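Local coordinates for protein putative immunoglobulin A1 protease (Bacteroides ovatus, PDB 3N6Z) that is of unproven function but is probably a hydrolase related to immunoglobulin A1 proteases, apparently built as a parallel beta-solenoid, at residues S89-G92 against F96-E99; V283-G288 against I314-E319. One frame throughout, in Å; residues are numbered along the deposited sequence.

Contact 1: S89-G92 against F96-E99; sequences SLNG and FPYE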
ATOM      1  N   SER A  89     -11.583   7.303  -6.518  1.00  7.96           N
ATOM      2  CA  SER A  89     -10.667   6.268  -6.945  1.00  8.10           C
ATOM      3  C   SER A  89     -10.945   5.775  -8.362  1.00  9.15           C
ATOM      4  O   SER A  89     -12.106   5.716  -8.799  1.00 10.67           O
ATOM      5  CB  SER A  89     -10.648   5.123  -5.960  1.00  9.06           C
ATOM      6  OG  SER A  89     -11.856   4.399  -5.991  1.00 10.74           O
ATOM      7  N   LEU A  90      -9.889   5.443  -9.090  1.00  8.15           N
ATOM      8  CA  LEU A  90     -10.035   5.126 -10.514  1.00  8.37           C
ATOM      9  C   LEU A  90     -10.917   3.924 -10.785  1.00  9.07           C
ATOM     10  O   LEU A  90     -11.695   3.944 -11.740  1.00  9.76           O
ATOM     11  CB  LEU A  90      -8.646   4.934 -11.133  1.00  8.04           C
ATOM     12  CG  LEU A  90      -7.796   6.187 -11.221  1.00  8.88           C
ATOM     13  CD1 LEU A  90      -6.320   5.884 -11.372  1.00 11.00           C
ATOM     14  CD2 LEU A  90      -8.313   7.052 -12.387  1.00 11.34           C
ATOM     15  N   ASN A  91     -10.769   2.893  -9.949  1.00  7.98           N
ATOM     16  CA  ASN A  91     -11.460   1.622 -10.204  1.00  7.84           C
ATOM     17  C   ASN A  91     -12.185   1.091  -8.976  1.00  7.39           C
ATOM     18  O   ASN A  91     -12.376  -0.110  -8.838  1.00  8.95           O
ATOM     19  CB  ASN A  91     -10.486   0.581 -10.726  1.00  7.57           C
ATOM     20  CG  ASN A  91     -11.163  -0.668 -11.279  1.00  7.56           C
ATOM     21  OD1 ASN A  91     -12.165  -0.574 -12.015  1.00  7.89           O
ATOM     22  ND2 ASN A  91     -10.623  -1.837 -10.939  1.00  8.12           N
ATOM     23  N   GLY A  92     -12.614   2.002  -8.100  1.00  9.27           N
ATOM     24  CA  GLY A  92     -13.297   1.570  -6.878  1.00 10.11           C
ATOM     25  C   GLY A  92     -14.764   1.287  -6.942  1.00 12.04           C
ATOM     26  O   GLY A  92     -15.309   0.726  -5.997  1.00 15.09           O
ATOM     27  N   PHE A  96     -15.588  -3.054 -10.660  1.00  8.83           N
ATOM     28  CA  PHE A  96     -14.134  -2.857 -10.704  1.00  8.37           C
ATOM     29  C   PHE A  96     -13.564  -3.301 -12.075  1.00  8.28           C
ATOM     30  O   PHE A  96     -12.538  -3.997 -12.126  1.00  9.44           O
ATOM     31  CB  PHE A  96     -13.439  -3.652  -9.559  1.00  9.99           C
ATOM     32  CG  PHE A  96     -14.198  -3.665  -8.273  1.00 10.54           C
ATOM     33  CD1 PHE A  96     -14.433  -2.497  -7.565  1.00 10.38           C
ATOM     34  CD2 PHE A  96     -14.694  -4.854  -7.767  1.00 12.45           C
ATOM     35  CE1 PHE A  96     -15.141  -2.506  -6.388  1.00 12.06           C
ATOM     36  CE2 PHE A  96     -15.409  -4.857  -6.579  1.00 14.48           C
ATOM     37  CZ  PHE A  96     -15.615  -3.672  -5.885  1.00 12.86           C
ATOM     38  N   PRO A  97     -14.168  -2.842 -13.181  1.00  7.77           N
ATOM     39  CA  PRO A  97     -13.832  -3.428 -14.487  1.00  7.58           C
ATOM     40  C   PRO A  97     -12.526  -2.956 -15.145  1.00  7.65           C
ATOM     41  O   PRO A  97     -12.141  -3.522 -16.157  1.00 10.27           O
ATOM     42  CB  PRO A  97     -15.026  -2.990 -15.358  1.00  9.63           C
ATOM     43  CG  PRO A  97     -15.349  -1.608 -14.821  1.00  9.77           C
ATOM     44  CD  PRO A  97     -15.263  -1.853 -13.314  1.00  8.46           C
ATOM     45  N   TYR A  98     -11.876  -1.930 -14.597  1.00  7.45           N
ATOM     46  CA  TYR A  98     -10.759  -1.268 -15.271  1.00  7.28           C
ATOM     47  C   TYR A  98      -9.414  -1.775 -14.784  1.00  8.10           C
ATOM     48  O   TYR A  98      -8.997  -1.427 -13.675  1.00 13.10           O
ATOM     49  CB  TYR A  98     -10.845   0.234 -14.996  1.00  8.11           C
ATOM     50  CG  TYR A  98     -12.133   0.886 -15.462  1.00  8.59           C
ATOM     51  CD1 TYR A  98     -12.597   0.710 -16.760  1.00  9.87           C
ATOM     52  CD2 TYR A  98     -12.858   1.684 -14.616  1.00  8.40           C
ATOM     53  CE1 TYR A  98     -13.759   1.333 -17.198  1.00  8.27           C
ATOM     54  CE2 TYR A  98     -14.003   2.317 -15.035  1.00  8.94           C
ATOM     55  CZ  TYR A  98     -14.459   2.139 -16.327  1.00  8.13           C
ATOM     56  OH  TYR A  98     -15.591   2.772 -16.781  1.00 11.54           O
ATOM     57  N   GLU A  99      -8.702  -2.507 -15.647  1.00  7.80           N
ATOM     58  CA  GLU A  99      -7.342  -2.925 -15.388  1.00  7.81           C
ATOM     59  C   GLU A  99      -6.388  -1.787 -15.763  1.00  7.42           C
ATOM     60  O   GLU A  99      -6.612  -1.071 -16.754  1.00  7.90           O
ATOM     61  CB  GLU A  99      -6.998  -4.185 -16.173  1.00  8.34           C
ATOM     62  CG  GLU A  99      -7.837  -5.396 -15.764  1.00  9.06           C
ATOM     63  CD  GLU A  99      -7.733  -6.542 -16.736  1.00  9.70           C
ATOM     64  OE1 GLU A  99      -6.650  -6.703 -17.357  1.00 12.76           O
ATOM     65  OE2 GLU A  99      -8.719  -7.298 -16.844  1.00 12.27           O
TER
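Asn-91 puts its carboxamide against the backbone of Phe-96 to Tyr-98, so that a side chain ties together two parts of one loop in the beta-solenoid, between strands 79-80 and 100-105. Its CG stands anti to the backbone N (chi1 -168°), which carries the amide out toward the second segment. Asn-91 OD1 accepts from Tyr-98 N at 2.9 Å in a fairly straight bond (160°), the donor lying well above the carbonyl plane rather than on a lone pair. On the other arm, Asn-91 ND2 gives a hydrogen to Phe-96 O at 3.1 Å; that oxygen lies almost in the amide plane, although ND2 approaches it from above the peptide carbonyl. ND2 also bonds to Val-125 O of strand 125-131, so both ends of the carboxamide are held and its rotation is fixed. Farther out, the Phe-96 ring turns its edge to the chain of Asn-91 and Gly-92, with a glycerol near its side chain. The Tyr-98 ring is slanted against Asn-91 OD1, while Pro-97 CG sits over one of its faces, 3.9 Å above the plane. At the rim of the Phe-96 ring, CE1 comes to 3.3 Å from Gly-92 O, close to the ring plane.

Contact 2: V283-G288 against I314-E319; sequences VGRIVG and ITASDE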
ATOM      1  N   VAL A 283      -1.540  -6.643  19.122  1.00  9.45           N
ATOM      2  CA  VAL A 283      -0.457  -5.917  18.485  1.00  9.45           C
ATOM      3  C   VAL A 283       0.709  -6.841  18.226  1.00  9.47           C
ATOM      4  O   VAL A 283       1.250  -7.444  19.161  1.00 11.22           O
ATOM      5  CB  VAL A 283      -0.048  -4.705  19.323  1.00 10.57           C
ATOM      6  CG1 VAL A 283       1.152  -3.997  18.687  1.00 14.77           C
ATOM      7  CG2 VAL A 283      -1.228  -3.750  19.524  1.00 13.34           C
ATOM      8  N   GLY A 284       1.088  -6.952  16.959  1.00  9.40           N
ATOM      9  CA  GLY A 284       2.244  -7.773  16.546  1.00  9.35           C
ATOM     10  C   GLY A 284       3.248  -6.878  15.849  1.00  9.56           C
ATOM     11  O   GLY A 284       2.873  -6.043  15.001  1.00  9.52           O
ATOM     12  N   ARG A 285       4.532  -7.032  16.141  1.00  9.28           N
ATOM     13  CA  ARG A 285       5.506  -6.157  15.468  1.00  8.81           C
ATOM     14  C   ARG A 285       5.373  -6.321  13.961  1.00  7.57           C
ATOM     15  O   ARG A 285       5.546  -5.349  13.231  1.00  9.61           O
ATOM     16  CB  ARG A 285       6.933  -6.361  15.941  1.00  8.66           C
ATOM     17  CG  ARG A 285       7.130  -6.143  17.422  1.00  9.95           C
ATOM     18  CD  ARG A 285       8.603  -6.043  17.826  1.00 10.60           C
ATOM     19  NE  ARG A 285       9.298  -7.311  17.628  1.00 11.06           N
ATOM     20  CZ  ARG A 285      10.331  -7.745  18.345  1.00 10.36           C
ATOM     21  NH1 ARG A 285      10.876  -6.968  19.277  1.00 11.69           N
ATOM     22  NH2 ARG A 285      10.814  -8.958  18.115  1.00 11.48           N
ATOM     23  N   ILE A 286       5.130  -7.552  13.479  1.00  8.34           N
ATOM     24  CA  ILE A 286       4.965  -7.791  12.031  1.00  8.99           C
ATOM     25  C   ILE A 286       3.486  -7.943  11.643  1.00  7.79           C
ATOM     26  O   ILE A 286       2.994  -7.259  10.720  1.00  8.62           O
ATOM     27  CB  ILE A 286       5.790  -9.019  11.540  1.00  8.60           C
ATOM     28  CG1 ILE A 286       7.245  -8.991  12.071  1.00 10.39           C
ATOM     29  CG2 ILE A 286       5.812  -9.104   9.992  1.00  9.37           C
ATOM     30  CD1 ILE A 286       8.031  -7.757  11.615  1.00 10.71           C
ATOM     31  N   VAL A 287       2.797  -8.894  12.273  1.00  8.45           N
ATOM     32  CA  VAL A 287       1.403  -9.248  11.941  1.00  7.71           C
ATOM     33  C   VAL A 287       0.564  -9.241  13.212  1.00  8.77           C
ATOM     34  O   VAL A 287       0.960  -9.831  14.233  1.00  9.01           O
ATOM     35  CB  VAL A 287       1.291 -10.636  11.275  1.00  8.73           C
ATOM     36  CG1 VAL A 287      -0.150 -10.935  10.935  1.00  9.68           C
ATOM     37  CG2 VAL A 287       2.215 -10.760  10.054  1.00  9.89           C
ATOM     38  N   GLY A 288      -0.629  -8.639  13.132  1.00  9.11           N
ATOM     39  CA  GLY A 288      -1.515  -8.496  14.302  1.00  9.13           C
ATOM     40  C   GLY A 288      -2.558  -9.556  14.606  1.00 10.14           C
ATOM     41  O   GLY A 288      -2.908  -9.714  15.789  1.00 10.65           O
ATOM     42  N   ILE A 314       3.692  -2.935  25.983  1.00 19.78           N
ATOM     43  CA  ILE A 314       3.808  -4.383  25.814  0.60 22.78           C
ATOM     44  C   ILE A 314       5.245  -4.687  25.408  1.00 21.08           C
ATOM     45  O   ILE A 314       5.825  -3.915  24.653  1.00 22.57           O
ATOM     46  CB  ILE A 314       2.872  -4.881  24.645  0.60 25.26           C
ATOM     47  CG1 ILE A 314       1.405  -4.558  24.938  0.60 27.41           C
ATOM     48  CG2 ILE A 314       3.060  -6.381  24.322  0.60 27.60           C
ATOM     49  CD1 ILE A 314       0.905  -4.962  26.306  0.60 29.58           C
ATOM     50  N   THR A 315       5.778  -5.790  25.907  0.50 20.64           N
ATOM     51  CA  THR A 315       7.028  -6.333  25.442  0.50 21.01           C
ATOM     52  C   THR A 315       6.700  -7.319  24.333  0.50 19.32           C
ATOM     53  O   THR A 315       5.607  -7.921  24.319  0.50 19.43           O
ATOM     54  CB  THR A 315       7.714  -7.064  26.571  0.50 21.94           C
ATOM     55  OG1 THR A 315       6.866  -8.138  26.990  0.50 22.87           O
ATOM     56  CG2 THR A 315       7.970  -6.081  27.721  0.50 22.55           C
ATOM     57  N   ALA A 316       7.604  -7.428  23.364  1.00 17.29           N
ATOM     58  CA  ALA A 316       7.529  -8.499  22.381  1.00 15.79           C
ATOM     59  C   ALA A 316       8.799  -9.321  22.384  1.00 17.07           C
ATOM     60  O   ALA A 316       9.903  -8.773  22.424  1.00 22.25           O
ATOM     61  CB  ALA A 316       7.317  -7.872  20.978  1.00 16.35           C
ATOM     62  N   SER A 317       8.637 -10.624  22.253  1.00 17.44           N
ATOM     63  CA  SER A 317       9.754 -11.563  22.218  0.60 17.37           C
ATOM     64  C   SER A 317      10.129 -11.899  20.780  1.00 14.80           C
ATOM     65  O   SER A 317       9.268 -11.988  19.917  1.00 15.21           O
ATOM     66  CB  SER A 317       9.392 -12.855  22.951  0.60 20.09           C
ATOM     67  OG  SER A 317       9.139 -12.605  24.319  0.60 22.16           O
ATOM     68  N   ASP A 318      11.412 -12.106  20.532  1.00 12.00           N
ATOM     69  CA  ASP A 318      11.877 -12.499  19.209  1.00  9.85           C
ATOM     70  C   ASP A 318      11.338 -13.871  18.787  1.00 10.40           C
ATOM     71  O   ASP A 318      11.308 -14.816  19.577  1.00 13.44           O
ATOM     72  CB  ASP A 318      13.401 -12.555  19.139  1.00 10.86           C
ATOM     73  CG  ASP A 318      14.090 -11.212  19.185  1.00 11.44           C
ATOM     74  OD1 ASP A 318      13.451 -10.152  19.022  1.00 11.10           O
ATOM     75  OD2 ASP A 318      15.348 -11.240  19.368  1.00 12.38           O
ATOM     76  N   GLU A 319      10.937 -13.978  17.528  1.00 10.65           N
ATOM     77  CA  GLU A 319      10.487 -15.226  16.938  1.00 11.80           C
ATOM     78  C   GLU A 319      10.600 -15.112  15.433  1.00 10.31           C
ATOM     79  O   GLU A 319      10.572 -14.013  14.875  1.00 11.92           O
ATOM     80  CB  GLU A 319       9.052 -15.553  17.383  1.00 13.24           C
ATOM     81  CG  GLU A 319       8.083 -14.381  17.110  1.00 12.33           C
ATOM     82  CD  GLU A 319       6.658 -14.609  17.575  1.00 12.33           C
ATOM     83  OE1 GLU A 319       6.375 -15.609  18.262  1.00 15.27           O
ATOM     84  OE2 GLU A 319       5.811 -13.752  17.266  1.00 12.88           O
TER
HETATM   85  O   HOH W   1      12.585  -8.469  21.134  1.00 17.27           O
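Arg-285 reaches from the turn between strands 282-284 and 287-289 to the loop segment 314-319, near the C-terminal end of the beta-solenoid, and packs on Ala-316. On the close-packed side Ala-316 CB lies over one face of the guanidinium, 3.7 Å above its plane and off toward the rim, and also meets the methylene Arg-285 CD at 3.9 Å. A bend in the arginine chain at chi3 (-67°) turns the guanidinium so that one face lies against this methyl. NE and NH2 also donate to the backbone oxygens of His-328 and Gly-329, which anchors the buried arginine to the chain leading into strand 330-332. The outer side is polar and wetter, and the exposed Asp-318 closes it. There Arg-285 NH2 makes a salt bridge of 3.0 Å to Asp-318 OD1, nearly in the guanidinium plane and on the anti lone pair, with the two flat groups 42° apart. One water accepts from Arg-285 NH1 at 2.9 Å and donates to Ala-316 O and to Asp-318 OD1. Ala-331 N also bonds to this carboxylate oxygen. Replacing Arg-285 with a leucine would probably leave Asp-318 without its opposite charge here and the water without its NH1 donor. With backbone carbonyls, a carboxylate and water gathered round it, the guanidinium is likely to stay charged despite its burial.

Overall arrangement
Both contacts are partly buried and fasten loop segments of the solenoid, but their centres lie about 35 Å apart on opposite sides of the chain's centre, with no touch between them. Contact 1 is local, joining two parts of one loop before strand 100-105, whereas contact 2 brings a turn between strands to a loop after a gap of 25 residues, 13 of them in strands. Their chemistry differs too: a neutral amide serves the backbone in contact 1, while contact 2 combines a charge pair with a bridging water. The burial also differs, since Asn-91 is buried against partly exposed partners, and Arg-285 extends from a buried position to exposed Asp-318.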